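UTP--glucose-1-phosphate uridylyltransferase (Acinetobacter baumannii, PDB 6IKX) catalyses the reaction of UTP with alpha-D-glucose 1-phosphate to give UDP-alpha-D-glucose and diphosphate. Local coordinates at residues I2-P8 with D123-L129; E42-I48 with N141-I147; Q50-V54 with C115-V120; A155-M159 with Y210-A214. The protein carries 1 engineered substitution. One frame throughout, in Å; residues are numbered along the deposited sequence.

Contact 1 (I2-P8 with D123-L129)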
loop_
_atom_site.group_PDB
_atom_site.type_symbol
_atom_site.label_atom_id
_atom_site.label_comp_id
_atom_site.label_asym_id
_atom_site.label_seq_id
_atom_site.Cartn_x
_atom_site.Cartn_y
_atom_site.Cartn_z
ATOM N N ILE A 2 31.908 13.676 3.569
ATOM C CA ILE A 2 30.655 13.032 4.102
ATOM C C ILE A 2 29.552 13.122 3.040
ATOM O O ILE A 2 29.016 14.238 2.841
ATOM C CB ILE A 2 30.186 13.649 5.440
ATOM C CG1 ILE A 2 31.276 13.639 6.521
ATOM C CG2 ILE A 2 28.898 12.982 5.919
ATOM C CD1 ILE A 2 31.849 12.280 6.889
ATOM N N LYS A 3 29.216 11.990 2.413
ATOM C CA LYS A 3 28.245 11.893 1.288
ATOM C C LYS A 3 26.978 11.097 1.671
ATOM O O LYS A 3 25.998 11.156 0.892
ATOM C CB LYS A 3 28.921 11.246 0.072
ATOM C CG LYS A 3 30.165 11.946 -0.468
ATOM C CD LYS A 3 29.918 13.303 -1.132
ATOM C CE LYS A 3 30.167 14.494 -0.220
ATOM N NZ LYS A 3 30.811 15.638 -0.920
ATOM N N LYS A 4 27.006 10.329 2.765
ATOM C CA LYS A 4 25.890 9.471 3.245
ATOM C C LYS A 4 25.226 10.002 4.534
ATOM O O LYS A 4 25.909 10.532 5.402
ATOM C CB LYS A 4 26.418 8.069 3.507
ATOM C CG LYS A 4 27.149 7.490 2.337
ATOM C CD LYS A 4 27.514 6.071 2.542
ATOM C CE LYS A 4 28.071 5.495 1.263
ATOM N NZ LYS A 4 27.991 4.029 1.321
ATOM N N ALA A 5 23.915 9.842 4.642
ATOM C CA ALA A 5 23.115 10.184 5.835
ATOM C C ALA A 5 22.081 9.084 6.045
ATOM O O ALA A 5 21.399 8.736 5.086
ATOM C CB ALA A 5 22.471 11.543 5.695
ATOM N N VAL A 6 21.974 8.609 7.278
ATOM C CA VAL A 6 20.940 7.640 7.731
ATOM C C VAL A 6 19.776 8.426 8.347
ATOM O O VAL A 6 20.059 9.232 9.243
ATOM C CB VAL A 6 21.570 6.639 8.708
ATOM C CG1 VAL A 6 20.503 5.764 9.366
ATOM C CG2 VAL A 6 22.624 5.809 7.978
ATOM N N LEU A 7 18.570 8.340 7.768
ATOM C CA LEU A 7 17.358 8.967 8.373
ATOM C C LEU A 7 16.553 7.835 8.967
ATOM O O LEU A 7 16.005 7.028 8.220
ATOM C CB LEU A 7 16.476 9.700 7.370
ATOM C CG LEU A 7 17.097 10.749 6.465
ATOM C CD1 LEU A 7 16.151 11.926 6.277
ATOM C CD2 LEU A 7 18.478 11.186 6.936
ATOM N N PRO A 8 16.545 7.646 10.292
ATOM C CA PRO A 8 15.863 6.496 10.886
ATOM C C PRO A 8 14.384 6.878 10.997
ATOM O O PRO A 8 14.133 7.735 11.765
ATOM C CB PRO A 8 16.531 6.316 12.261
ATOM C CG PRO A 8 17.672 7.306 12.245
ATOM C CD PRO A 8 17.226 8.429 11.320
ATOM N N ASP A 123 32.328 3.904 4.921
ATOM C CA ASP A 123 32.177 5.393 4.901
ATOM C C ASP A 123 31.828 5.968 6.285
ATOM O O ASP A 123 31.239 5.274 7.114
ATOM C CB ASP A 123 31.094 5.873 3.935
ATOM C CG ASP A 123 31.538 5.920 2.486
ATOM O OD1 ASP A 123 32.318 5.041 2.103
ATOM O OD2 ASP A 123 31.111 6.860 1.757
ATOM N N ASP A 124 32.206 7.220 6.503
ATOM C CA ASP A 124 31.823 8.057 7.664
ATOM C C ASP A 124 30.486 8.692 7.267
ATOM O O ASP A 124 30.231 8.774 6.078
ATOM C CB ASP A 124 32.972 9.015 8.009
ATOM C CG ASP A 124 34.070 8.386 8.873
ATOM O OD1 ASP A 124 34.151 7.118 8.916
ATOM O OD2 ASP A 124 34.814 9.158 9.553
ATOM N N PHE A 125 29.576 8.992 8.188
ATOM C CA PHE A 125 28.172 9.251 7.759
ATOM C C PHE A 125 27.419 10.117 8.756
ATOM O O PHE A 125 27.818 10.244 9.900
ATOM C CB PHE A 125 27.436 7.947 7.509
ATOM C CG PHE A 125 27.284 7.089 8.731
ATOM C CD1 PHE A 125 28.343 6.348 9.214
ATOM C CD2 PHE A 125 26.086 7.043 9.405
ATOM C CE1 PHE A 125 28.192 5.550 10.341
ATOM C CE2 PHE A 125 25.929 6.235 10.521
ATOM C CZ PHE A 125 26.982 5.492 10.996
ATOM N N ALA A 126 26.376 10.771 8.288
ATOM C CA ALA A 126 25.555 11.618 9.170
ATOM C C ALA A 126 24.306 10.812 9.587
ATOM O O ALA A 126 23.968 9.857 8.885
ATOM C CB ALA A 126 25.275 12.923 8.466
ATOM N N VAL A 127 23.696 11.144 10.730
ATOM C CA VAL A 127 22.357 10.641 11.164
ATOM C C VAL A 127 21.467 11.861 11.362
ATOM O O VAL A 127 21.922 12.818 12.010
ATOM C CB VAL A 127 22.435 9.801 12.448
ATOM C CG1 VAL A 127 21.054 9.397 12.932
ATOM C CG2 VAL A 127 23.347 8.582 12.294
ATOM N N LEU A 128 20.327 11.888 10.683
ATOM C CA LEU A 128 19.290 12.956 10.820
ATOM C C LEU A 128 18.080 12.267 11.448
ATOM O O LEU A 128 17.558 11.333 10.798
ATOM C CB LEU A 128 18.854 13.568 9.474
ATOM C CG LEU A 128 19.860 14.298 8.566
ATOM C CD1 LEU A 128 19.688 15.820 8.640
ATOM C CD2 LEU A 128 21.299 13.888 8.806
ATOM N N LEU A 129 17.705 12.638 12.664
ATOM C CA LEU A 129 16.385 12.250 13.233
ATOM C C LEU A 129 15.358 13.212 12.634
ATOM O O LEU A 129 15.364 14.405 12.898
ATOM C CB LEU A 129 16.394 12.324 14.759
ATOM C CG LEU A 129 17.348 11.391 15.511
ATOM C CD1 LEU A 129 16.739 10.995 16.845
ATOM C CD2 LEU A 129 17.702 10.139 14.737
#

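Contact 2 (E42-I48 with N141-I147). With SO4 (sulfate ion), chain I.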
loop_
_atom_site.group_PDB
_atom_site.type_symbol
_atom_site.label_atom_id
_atom_site.label_comp_id
_atom_site.label_asym_id
_atom_site.label_seq_id
_atom_site.Cartn_x
_atom_site.Cartn_y
_atom_site.Cartn_z
ATOM N N GLU A 42 17.732 19.855 4.116
ATOM C CA GLU A 42 18.856 20.198 5.037
ATOM C C GLU A 42 20.091 19.330 4.710
ATOM O O GLU A 42 21.197 19.878 4.628
ATOM C CB GLU A 42 18.352 20.073 6.486
ATOM C CG GLU A 42 19.407 20.198 7.597
ATOM C CD GLU A 42 18.916 19.770 8.989
ATOM O OE1 GLU A 42 19.733 19.763 9.963
ATOM O OE2 GLU A 42 17.699 19.456 9.127
ATOM N N ALA A 43 19.914 18.020 4.545
ATOM C CA ALA A 43 20.992 17.045 4.256
ATOM C C ALA A 43 21.707 17.397 2.943
ATOM O O ALA A 43 22.976 17.463 2.890
ATOM C CB ALA A 43 20.403 15.665 4.161
ATOM N N VAL A 44 20.903 17.550 1.896
ATOM C CA VAL A 44 21.344 17.751 0.491
ATOM C C VAL A 44 22.143 19.058 0.424
ATOM O O VAL A 44 23.198 19.072 -0.244
ATOM C CB VAL A 44 20.122 17.717 -0.443
ATOM C CG1 VAL A 44 20.396 18.430 -1.759
ATOM C CG2 VAL A 44 19.674 16.276 -0.711
ATOM N N GLU A 45 21.707 20.069 1.169
ATOM C CA GLU A 45 22.347 21.409 1.236
ATOM C C GLU A 45 23.557 21.434 2.188
ATOM O O GLU A 45 24.121 22.526 2.358
ATOM C CB GLU A 45 21.312 22.462 1.641
ATOM C CG GLU A 45 20.650 23.105 0.437
ATOM C CD GLU A 45 19.299 23.703 0.732
ATOM O OE1 GLU A 45 19.147 24.188 1.850
ATOM O OE2 GLU A 45 18.409 23.661 -0.147
ATOM N N ALA A 46 23.947 20.292 2.771
ATOM C CA ALA A 46 25.227 20.093 3.482
ATOM C C ALA A 46 26.098 19.097 2.713
ATOM O O ALA A 46 27.102 18.588 3.274
ATOM C CB ALA A 46 24.921 19.630 4.877
ATOM N N GLY A 47 25.710 18.831 1.467
ATOM C CA GLY A 47 26.469 18.042 0.484
ATOM C C GLY A 47 26.177 16.562 0.584
ATOM O O GLY A 47 26.967 15.787 0.016
ATOM N N ILE A 48 25.086 16.151 1.247
ATOM C CA ILE A 48 24.717 14.705 1.259
ATOM C C ILE A 48 24.227 14.338 -0.142
ATOM O O ILE A 48 23.528 15.155 -0.797
ATOM C CB ILE A 48 23.701 14.349 2.371
ATOM C CG1 ILE A 48 24.249 14.678 3.766
ATOM C CG2 ILE A 48 23.244 12.884 2.265
ATOM C CD1 ILE A 48 25.477 13.875 4.148
ATOM N N ASN A 141 23.842 25.999 6.835
ATOM C CA ASN A 141 23.063 25.239 7.855
ATOM C C ASN A 141 24.057 24.610 8.841
ATOM O O ASN A 141 25.241 24.438 8.474
ATOM C CB ASN A 141 22.004 24.328 7.216
ATOM C CG ASN A 141 22.512 23.075 6.556
ATOM O OD1 ASN A 141 23.592 22.576 6.876
ATOM N ND2 ASN A 141 21.696 22.529 5.663
ATOM N N ASP A 142 23.611 24.409 10.083
ATOM C CA ASP A 142 24.365 23.717 11.161
ATOM C C ASP A 142 24.892 22.350 10.692
ATOM O O ASP A 142 25.973 21.970 11.128
ATOM C CB ASP A 142 23.508 23.530 12.411
ATOM C CG ASP A 142 23.180 24.818 13.145
ATOM O OD1 ASP A 142 24.124 25.557 13.472
ATOM O OD2 ASP A 142 21.972 25.053 13.417
ATOM N N LEU A 143 24.171 21.579 9.885
ATOM C CA LEU A 143 24.674 20.222 9.536
ATOM C C LEU A 143 25.975 20.357 8.737
ATOM O O LEU A 143 26.873 19.510 8.899
ATOM C CB LEU A 143 23.658 19.420 8.732
ATOM C CG LEU A 143 24.189 18.038 8.343
ATOM C CD1 LEU A 143 24.434 17.178 9.567
ATOM C CD2 LEU A 143 23.243 17.335 7.394
ATOM N N SER A 144 26.046 21.359 7.866
ATOM C CA SER A 144 27.224 21.619 7.007
ATOM C C SER A 144 28.375 22.120 7.885
ATOM O O SER A 144 29.495 21.589 7.767
ATOM C CB SER A 144 26.851 22.560 5.910
ATOM O OG SER A 144 27.864 23.513 5.697
ATOM N N ARG A 145 28.116 23.095 8.758
ATOM C CA ARG A 145 29.134 23.559 9.731
ATOM C C ARG A 145 29.703 22.349 10.458
ATOM O O ARG A 145 30.927 22.218 10.535
ATOM C CB ARG A 145 28.529 24.469 10.790
ATOM C CG ARG A 145 28.482 25.924 10.374
ATOM C CD ARG A 145 27.424 26.591 11.203
ATOM N NE ARG A 145 26.723 27.497 10.341
ATOM C CZ ARG A 145 27.105 28.730 10.099
ATOM N NH1 ARG A 145 28.186 29.209 10.685
ATOM N NH2 ARG A 145 26.402 29.482 9.274
ATOM N N MET A 146 28.808 21.527 11.004
ATOM C CA MET A 146 29.152 20.368 11.861
ATOM C C MET A 146 29.920 19.299 11.062
ATOM O O MET A 146 30.831 18.728 11.637
ATOM C CB MET A 146 27.887 19.787 12.496
ATOM C CG MET A 146 28.167 18.566 13.328
ATOM S SD MET A 146 26.821 18.169 14.445
ATOM C CE MET A 146 26.056 16.799 13.577
ATOM N N ILE A 147 29.573 19.020 9.801
ATOM C CA ILE A 147 30.302 18.035 8.928
ATOM C C ILE A 147 31.743 18.549 8.721
ATOM O O ILE A 147 32.715 17.753 8.863
ATOM C CB ILE A 147 29.540 17.764 7.600
ATOM C CG1 ILE A 147 28.264 16.950 7.856
ATOM C CG2 ILE A 147 30.415 17.073 6.552
ATOM C CD1 ILE A 147 27.284 16.885 6.709
HETATM S S SO4 I . 28.525 33.382 10.300
HETATM O O1 SO4 I . 28.636 32.306 9.351
HETATM O O2 SO4 I . 28.947 34.603 9.672
HETATM O O3 SO4 I . 29.376 33.111 11.428
HETATM O O4 SO4 I . 27.156 33.517 10.746
#

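Contact 3 (Q50-V54 with C115-V120)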
loop_
_atom_site.group_PDB
_atom_site.type_symbol
_atom_site.label_atom_id
_atom_site.label_comp_id
_atom_site.label_asym_id
_atom_site.label_seq_id
_atom_site.Cartn_x
_atom_site.Cartn_y
_atom_site.Cartn_z
ATOM N N GLN A 50 23.549 10.537 -0.781
ATOM C CA GLN A 50 22.858 9.246 -0.570
ATOM C C GLN A 50 22.050 9.343 0.730
ATOM O O GLN A 50 22.696 9.400 1.849
ATOM C CB GLN A 50 23.850 8.086 -0.508
ATOM C CG GLN A 50 23.194 6.716 -0.704
ATOM C CD GLN A 50 24.157 5.570 -0.505
ATOM O OE1 GLN A 50 25.039 5.590 0.356
ATOM N NE2 GLN A 50 24.000 4.545 -1.317
ATOM N N ILE A 51 20.712 9.433 0.577
ATOM C CA ILE A 51 19.707 9.449 1.679
ATOM C C ILE A 51 19.376 7.993 1.990
ATOM O O ILE A 51 18.871 7.294 1.113
ATOM C CB ILE A 51 18.485 10.303 1.298
ATOM C CG1 ILE A 51 18.868 11.784 1.182
ATOM C CG2 ILE A 51 17.336 10.119 2.290
ATOM C CD1 ILE A 51 19.488 12.349 2.443
ATOM N N ILE A 52 19.749 7.514 3.170
ATOM C CA ILE A 52 19.521 6.097 3.575
ATOM C C ILE A 52 18.369 6.085 4.575
ATOM O O ILE A 52 18.633 6.386 5.755
ATOM C CB ILE A 52 20.802 5.471 4.151
ATOM C CG1 ILE A 52 21.994 5.727 3.223
ATOM C CG2 ILE A 52 20.597 3.979 4.427
ATOM C CD1 ILE A 52 23.328 5.262 3.766
ATOM N N LEU A 53 17.143 5.829 4.103
ATOM C CA LEU A 53 15.919 5.760 4.962
ATOM C C LEU A 53 15.908 4.389 5.670
ATOM O O LEU A 53 15.866 3.381 4.957
ATOM C CB LEU A 53 14.663 5.881 4.079
ATOM C CG LEU A 53 14.504 7.150 3.257
ATOM C CD1 LEU A 53 13.249 7.096 2.425
ATOM C CD2 LEU A 53 14.477 8.376 4.124
ATOM N N VAL A 54 15.966 4.320 6.997
ATOM C CA VAL A 54 15.731 3.041 7.725
ATOM C C VAL A 54 14.239 3.007 8.017
ATOM O O VAL A 54 13.768 3.859 8.810
ATOM C CB VAL A 54 16.580 2.921 9.006
ATOM C CG1 VAL A 54 16.448 1.558 9.644
ATOM C CG2 VAL A 54 18.038 3.172 8.712
ATOM N N CYS A 115 21.008 -1.205 11.239
ATOM C CA CYS A 115 20.264 -1.732 10.055
ATOM C C CYS A 115 20.850 -1.174 8.753
ATOM O O CYS A 115 20.861 -1.881 7.776
ATOM C CB CYS A 115 18.778 -1.395 10.107
ATOM S SG CYS A 115 17.859 -2.254 11.414
ATOM N N ALA A 116 21.421 0.016 8.773
ATOM C CA ALA A 116 22.066 0.625 7.593
ATOM C C ALA A 116 23.541 0.223 7.453
ATOM O O ALA A 116 24.248 0.910 6.727
ATOM C CB ALA A 116 21.943 2.126 7.685
ATOM N N LYS A 117 24.018 -0.846 8.070
ATOM C CA LYS A 117 25.487 -1.104 8.103
ATOM C C LYS A 117 25.977 -1.381 6.679
ATOM O O LYS A 117 26.954 -0.756 6.250
ATOM C CB LYS A 117 25.802 -2.266 9.038
ATOM C CG LYS A 117 27.184 -2.869 8.870
ATOM C CD LYS A 117 27.496 -3.892 9.921
ATOM C CE LYS A 117 28.610 -4.833 9.516
ATOM N NZ LYS A 117 28.654 -6.010 10.417
ATOM N N SER A 118 25.326 -2.319 5.995
ATOM C CA SER A 118 25.651 -2.804 4.632
ATOM C C SER A 118 25.711 -1.637 3.664
ATOM O O SER A 118 26.610 -1.611 2.839
ATOM C CB SER A 118 24.626 -3.803 4.176
ATOM O OG SER A 118 23.371 -3.166 4.037
ATOM N N VAL A 119 24.782 -0.699 3.791
ATOM C CA VAL A 119 24.710 0.481 2.901
ATOM C C VAL A 119 25.783 1.465 3.336
ATOM O O VAL A 119 26.351 2.097 2.458
ATOM C CB VAL A 119 23.292 1.075 2.883
ATOM C CG1 VAL A 119 23.145 2.241 1.930
ATOM C CG2 VAL A 119 22.295 -0.002 2.522
ATOM N N VAL A 120 26.082 1.618 4.627
ATOM C CA VAL A 120 27.132 2.614 5.043
ATOM C C VAL A 120 28.558 2.109 4.684
ATOM O O VAL A 120 29.459 2.965 4.365
ATOM C CB VAL A 120 27.035 2.955 6.538
ATOM C CG1 VAL A 120 28.325 3.608 7.055
ATOM C CG2 VAL A 120 25.824 3.832 6.813
#

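Contact 4 (A155-M159 with Y210-A214)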
loop_
_atom_site.group_PDB
_atom_site.type_symbol
_atom_site.label_atom_id
_atom_site.label_comp_id
_atom_site.label_asym_id
_atom_site.label_seq_id
_atom_site.Cartn_x
_atom_site.Cartn_y
_atom_site.Cartn_z
ATOM N N ALA A 155 36.934 13.929 14.693
ATOM C CA ALA A 155 36.213 13.666 15.962
ATOM C C ALA A 155 34.702 13.606 15.695
ATOM O O ALA A 155 34.173 14.524 15.021
ATOM C CB ALA A 155 36.490 14.763 16.961
ATOM N N ALA A 156 34.018 12.609 16.252
ATOM C CA ALA A 156 32.558 12.451 16.078
ATOM C C ALA A 156 31.900 13.734 16.597
ATOM O O ALA A 156 32.476 14.373 17.483
ATOM C CB ALA A 156 32.050 11.216 16.765
ATOM N N GLN A 157 30.800 14.126 15.971
ATOM C CA GLN A 157 30.040 15.351 16.296
ATOM C C GLN A 157 28.643 14.934 16.763
ATOM O O GLN A 157 28.006 14.048 16.116
ATOM C CB GLN A 157 30.024 16.292 15.084
ATOM C CG GLN A 157 31.416 16.651 14.550
ATOM C CD GLN A 157 32.240 17.524 15.480
ATOM O OE1 GLN A 157 31.794 18.586 15.950
ATOM N NE2 GLN A 157 33.460 17.072 15.772
ATOM N N ILE A 158 28.226 15.504 17.887
ATOM C CA ILE A 158 26.837 15.449 18.420
ATOM C C ILE A 158 26.303 16.885 18.434
ATOM O O ILE A 158 26.851 17.748 19.152
ATOM C CB ILE A 158 26.792 14.772 19.798
ATOM C CG1 ILE A 158 26.914 13.252 19.710
ATOM C CG2 ILE A 158 25.532 15.141 20.539
ATOM C CD1 ILE A 158 28.257 12.731 19.298
ATOM N N MET A 159 25.294 17.169 17.618
ATOM C CA MET A 159 24.690 18.526 17.610
ATOM C C MET A 159 23.917 18.714 18.930
ATOM O O MET A 159 23.228 17.761 19.357
ATOM C CB MET A 159 23.790 18.737 16.387
ATOM C CG MET A 159 23.275 20.176 16.264
ATOM S SD MET A 159 22.311 20.548 14.787
ATOM C CE MET A 159 23.442 20.011 13.508
ATOM N N TYR A 210 23.993 13.933 14.009
ATOM C CA TYR A 210 25.266 13.252 14.314
ATOM C C TYR A 210 26.081 13.142 13.022
ATOM O O TYR A 210 25.522 12.995 11.923
ATOM C CB TYR A 210 25.037 11.868 14.929
ATOM C CG TYR A 210 24.076 11.809 16.092
ATOM C CD1 TYR A 210 22.699 11.960 15.916
ATOM C CD2 TYR A 210 24.532 11.576 17.373
ATOM C CE1 TYR A 210 21.819 11.903 16.987
ATOM C CE2 TYR A 210 23.660 11.485 18.447
ATOM C CZ TYR A 210 22.300 11.641 18.254
ATOM O OH TYR A 210 21.465 11.538 19.316
ATOM N N VAL A 211 27.396 13.236 13.171
ATOM C CA VAL A 211 28.379 12.711 12.187
ATOM C C VAL A 211 29.254 11.744 12.964
ATOM O O VAL A 211 29.729 12.143 14.005
ATOM C CB VAL A 211 29.179 13.852 11.558
ATOM C CG1 VAL A 211 30.028 13.348 10.407
ATOM C CG2 VAL A 211 28.261 14.982 11.144
ATOM N N LEU A 212 29.347 10.504 12.500
ATOM C CA LEU A 212 29.940 9.345 13.206
ATOM C C LEU A 212 30.840 8.626 12.219
ATOM O O LEU A 212 30.616 8.665 11.012
ATOM C CB LEU A 212 28.850 8.372 13.668
ATOM C CG LEU A 212 27.679 8.952 14.452
ATOM C CD1 LEU A 212 26.577 7.914 14.572
ATOM C CD2 LEU A 212 28.100 9.422 15.831
ATOM N N PRO A 213 31.892 7.963 12.705
ATOM C CA PRO A 213 32.660 7.050 11.875
ATOM C C PRO A 213 31.956 5.704 11.708
ATOM O O PRO A 213 31.101 5.407 12.467
ATOM C CB PRO A 213 33.970 6.903 12.674
ATOM C CG PRO A 213 33.539 7.065 14.107
ATOM C CD PRO A 213 32.464 8.130 14.046
ATOM N N ALA A 214 32.380 4.940 10.713
ATOM C CA ALA A 214 31.820 3.629 10.330
ATOM C C ALA A 214 32.084 2.624 11.437
ATOM O O ALA A 214 31.318 1.639 11.526
ATOM C CB ALA A 214 32.440 3.172 9.036
#

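Contact 1 (I2-P8 with D123-L129)
Lys4 and Ala126 open a short ladder of backbone hydrogen bonds that joins the parallel strands 4-8 and 125-128. Ala126 N gives its hydrogen to Lys4 O at 2.9 Å, nearly straight at 173°; Val6 N then reaches Ala126 O, and Leu128 N reaches Val6 O. Ala126 and Val6 each use both N-H and C=O, the staggered pattern of a parallel pair, and the short segments run at 26° to one another.

The faces of this pair differ in filling. On one, Ala5 and Ala126 bring their methyl groups to 4.2 Å between the CB atoms, and CD2 of Leu128 lies against Ala5. On the other, Val6 faces Val127, while its CG2 comes to 3.9 Å from CD2 of the Phe125 ring. Phe125 holds CG between its backbone N and carbonyl carbon (chi1 63°), which places the ring beside Val6.

Further along, Leu7 and Leu128 run alongside each other in the same direction, with Leu7 CD2 only 3.5 Å from Leu128 CB. Pro8, a residue of the UTP site, crosses Leu129 at about a right angle, its CG 3.8 Å from Leu129 CD2. At the other end the Lys4 chain, extended beyond CG, passes over the carboxylate of Asp123, CE lying 3.4 Å from OD2, yet its ammonium group bonds to Val119 O instead.

In this parallel core of the GT-A-type nucleotidyltransferase sheet, strand 50-55 pairs with strand 4-8 and strand 209-212 with strand 125-128, so both strands are interior; helix 142-153 packs against Ile2, and helix 109-115 against Phe125 and Pro8.

Contact 2 (E42-I48 with N141-I147)
Ala46 turns its methyl group onto the first turn of helix 142-153, where CB lies 3.6 Å from Ser144 N and 3.8 Å from Leu143 CD2. With CG anti to its backbone N (chi1 179°), Leu143 carries that CD2 branch on past Ala46 to the CA of Ala43. Ile147, one turn later, adds CD1 against the carbonyl oxygen and CB of Ala46.

Asn141 supplies the polar grip and works in two directions. Its ND2 donates to Glu42 O at 2.9 Å, in the carbonyl plane on a lone pair, although the bond is bent to 142°. Its OD1 accepts from Ser144 N at 2.9 Å, almost in line with the Asn141 side-chain C=O, and this capping bond holds the amide in place. The carboxylate of Glu42 turns to another task, a salt bridge with Arg209.

Each segment thus contributes a recognised helix end. Helix 35-44 stops in a Schellman motif, with Gly47 as C-prime residue, Ile48 N bonded to Ala43 O and Gly47 N to Val44 O, whereas Asn141 is the N-cap of helix 142-153: the end of one helix meets the start of the other through the Asn141 amide and the packing round Ala46.

Contact 3 (Q50-V54 with C115-V120)
Cys115 meets Val54 through its CB, which lies 3.8 Å from Val54 CG1. Val54 holds CG1 anti to its own backbone N (chi1 -174°), which leaves CG2 to turn to Ala116. Ala116, the N-cap of helix 117-120, sits between two strand residues: its CB is 4.0 Å from Ile52 CG2 and 4.2 Å from Val54 CG2.

Gln50, Ile52 and Val54 are alternate residues on one face of strand 50-55, and the 115-120 segment packs along that face, running roughly antiparallel to the strand, with no hydrogen bond between the two. This is the layering of an alpha/beta nucleotide-binding domain of the GT-A type, in which helices cover a mixed sheet. Val54 also packs on Gln103, a residue of the UTP and UDP-glucose sites.

Val119 returns to the strand. Its CG1 meets the end of Ile52 tip to tip, 3.5 Å from Ile52 CD1. CG1 of Val119 also touches the amide end of Gln50, 4.1 Å from Gln50 NE2, and Ile99 of the second subunit packs on Val119. Val120 comes to Ile52 at about a right angle, bringing CG2 to 4.2 Å from Ile52 CD1, and also touches Val6.

Contact 4 (A155-M159 with Y210-A214)
Ile158 and Tyr210 form the apolar centre of an antiparallel strand pair in the mixed sheet of the nucleotidyltransferase domain. The two are a non-hydrogen-bonded pair, and their side chains leave the same face. CG1 of Ile158 meets the ring obliquely near its CD2 and CE2 atoms, 3.7 Å from Tyr210 CD2. Tyr210 has its CG anti to the carbonyl carbon (chi1 -50°), which brings the CD2 side of the ring beside Ile158; the ring also lies close to Val206, a residue of the UDP-glucose site.

Along the pair, the methyl group of Ala156 rests 4.1 Å from Pro213 CD, with Leu212 CD2 close by, where strand 209-212 gives way to loop. Helix 233-240 covers this region, Leu240 touching both Ala156 and Pro213. The opposite face carries Gln157 and Val211 and is packed by helix 142-153, with Met146 on Gln157 and Tyr150 on Val211.

Gln157 and Val211 are the hydrogen-bonded pair. Gln157 N donates to Val211 O at 3.0 Å, and Val211 N returns a bond to Gln157 O at 3.1 Å. At the polar edge the Gln157 amide has partners in Glu247 and Ser185. It also folds back on the residue that leads into its strand: NE2 donates to Ala155 O at 2.8 Å, approaching from above the carbonyl plane, 49° out of it.

Contacts 1, 3 and 4 all reach one mixed sheet, where strands 50-55, 4-8, 125-128, 209-212 and 156-162 follow side by side. Contact 1 is in the middle, centre to centre about 8 Å from contact 3 and about 9 Å from contact 4; the centres of the latter two are about 16 Å apart. Contact 2, its centre about 10 Å from that of contact 1, joins helices 35-44 and 142-153. Along the chain contact 3 falls between the segments of contact 1, contacts 1 and 2 interleave, and contact 4 follows all three. Distant parts of the sequence are thereby brought together in one domain, with the nucleotide-site residue Pro8 in contact 1 and Val206, a residue of the UDP-glucose site, beside contact 4.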